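PDB 4WU3: Myo-inositol phosphohydrolase from Mitsuokella multacida, which binds inositol-(1,3,4,5)-tetrakisphosphate and, as a PTP-like phosphatase, probably removes phosphate from phytate (inositol hexakisphosphate). Local coordinates for residues A[605-608]-A[609-613]. The protein carries 2 engineered substitutions. Numbering follows the deposited sequence.
Sequences KFYQ and YVQEN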
# COMPACT_ATOMS: atom_id res chain seq x y z
N LYS A 605 34.51 -13.95 -12.05
CA LYS A 605 35.13 -14.44 -10.83
C LYS A 605 35.63 -15.85 -11.07
O LYS A 605 36.79 -16.17 -10.77
CB LYS A 605 34.17 -14.37 -9.65
CG LYS A 605 34.02 -12.96 -9.09
CD LYS A 605 33.45 -12.94 -7.69
CE LYS A 605 33.58 -11.55 -7.08
NZ LYS A 605 32.99 -11.45 -5.71
N PHE A 606 34.79 -16.69 -11.64
CA PHE A 606 35.18 -18.08 -11.83
C PHE A 606 36.40 -18.18 -12.74
O PHE A 606 37.23 -19.05 -12.55
CB PHE A 606 34.03 -18.91 -12.39
CG PHE A 606 34.36 -20.35 -12.50
CD1 PHE A 606 34.20 -21.19 -11.42
CD2 PHE A 606 34.87 -20.87 -13.68
CE1 PHE A 606 34.51 -22.52 -11.52
CE2 PHE A 606 35.19 -22.20 -13.78
CZ PHE A 606 35.01 -23.03 -12.70
N TYR A 607 36.51 -17.30 -13.72
CA TYR A 607 37.70 -17.25 -14.56
C TYR A 607 38.94 -17.00 -13.70
O TYR A 607 39.96 -17.68 -13.86
CB TYR A 607 37.57 -16.16 -15.62
CG TYR A 607 38.77 -16.07 -16.52
CD1 TYR A 607 38.89 -16.89 -17.64
CD2 TYR A 607 39.80 -15.18 -16.25
CE1 TYR A 607 39.99 -16.83 -18.47
CE2 TYR A 607 40.91 -15.11 -17.08
CZ TYR A 607 41.00 -15.93 -18.18
OH TYR A 607 42.11 -15.86 -19.00
N GLN A 608 38.84 -16.05 -12.78
CA GLN A 608 39.94 -15.75 -11.87
C GLN A 608 40.29 -16.97 -11.01
O GLN A 608 41.46 -17.28 -10.78
CB GLN A 608 39.63 -14.57 -10.94
CG GLN A 608 40.76 -14.29 -9.96
CD GLN A 608 40.51 -13.11 -9.04
OE1 GLN A 608 39.49 -12.44 -9.13
NE2 GLN A 608 41.46 -12.87 -8.14
N TYR A 609 39.25 -17.65 -10.53
CA TYR A 609 39.45 -18.82 -9.70
C TYR A 609 40.28 -19.86 -10.44
O TYR A 609 41.17 -20.48 -9.87
CB TYR A 609 38.09 -19.41 -9.29
CG TYR A 609 38.17 -20.83 -8.80
CD1 TYR A 609 38.65 -21.12 -7.53
CD2 TYR A 609 37.74 -21.89 -9.59
CE1 TYR A 609 38.73 -22.42 -7.07
CE2 TYR A 609 37.81 -23.20 -9.13
CZ TYR A 609 38.31 -23.45 -7.87
OH TYR A 609 38.39 -24.73 -7.39
N VAL A 610 39.98 -20.04 -11.72
CA VAL A 610 40.70 -21.00 -12.54
C VAL A 610 42.14 -20.55 -12.71
O VAL A 610 43.07 -21.33 -12.52
CB VAL A 610 40.04 -21.16 -13.92
CG1 VAL A 610 40.96 -21.90 -14.86
CG2 VAL A 610 38.71 -21.90 -13.80
N GLN A 611 42.34 -19.30 -13.08
CA GLN A 611 43.69 -18.78 -13.26
C GLN A 611 44.58 -19.14 -12.08
O GLN A 611 45.74 -19.50 -12.26
CB GLN A 611 43.66 -17.27 -13.45
CG GLN A 611 43.07 -16.82 -14.78
CD GLN A 611 43.85 -17.36 -15.97
OE1 GLN A 611 45.06 -17.17 -16.07
NE2 GLN A 611 43.17 -18.04 -16.86
N GLU A 612 44.01 -19.07 -10.87
CA GLU A 612 44.76 -19.21 -9.62
C GLU A 612 44.87 -20.62 -9.08
O GLU A 612 45.72 -20.87 -8.22
CB GLU A 612 44.11 -18.37 -8.53
CG GLU A 612 44.29 -16.88 -8.71
CD GLU A 612 43.66 -16.07 -7.60
OE1 GLU A 612 43.36 -16.64 -6.52
OE2 GLU A 612 43.46 -14.86 -7.80
N ASN A 613 44.01 -21.54 -9.53
CA ASN A 613 43.94 -22.87 -8.92
C ASN A 613 44.06 -24.04 -9.88
O ASN A 613 44.09 -25.19 -9.43
CB ASN A 613 42.65 -23.02 -8.10
CG ASN A 613 42.60 -22.09 -6.91
OD1 ASN A 613 42.97 -22.47 -5.79
ND2 ASN A 613 42.12 -20.87 -7.12
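NE2 of Q608 donates to OE2 of E612 at 2.8 Å, nearly straight at 163°. The donor meets the syn side of OE2, 32° out of the carboxylate plane. The two chains run side by side, one helical turn apart, near the C-terminal end of helix 593-613. The other carboxylate oxygen, OE1, takes W625 NE1. On another side of the helix, Q611 folds against the ring of Y607. Its chain bends at chi2, which brings NE2 to 3.3 Å from Y607 CZ, with amide and ring planes only 18° apart. That NE2 donates to P560 O instead of the phenol. With an alanine in place of this tyrosine, the Q611 amide would probably lose the ring it lies against and be freer to turn. The buried side is mostly apolar. F606 CE2 lies 3.5 Å from V610 CG2, and F606 CE1 lies 3.8 Å from Y609 CD2. W622 packs edge-to-face with both F606 and Y609, while helix 545-558 touches F606. Y609 OH is satisfied by T620 O. At the last turn, N613 ND2 reaches back to Y609 O at 2.9 Å, on a lone pair. This amphipathic helix thus buries F606 and Y609, while Q608 and W625 each give an N-H to one carboxylate oxygen of E612, which probably eases its negative charge.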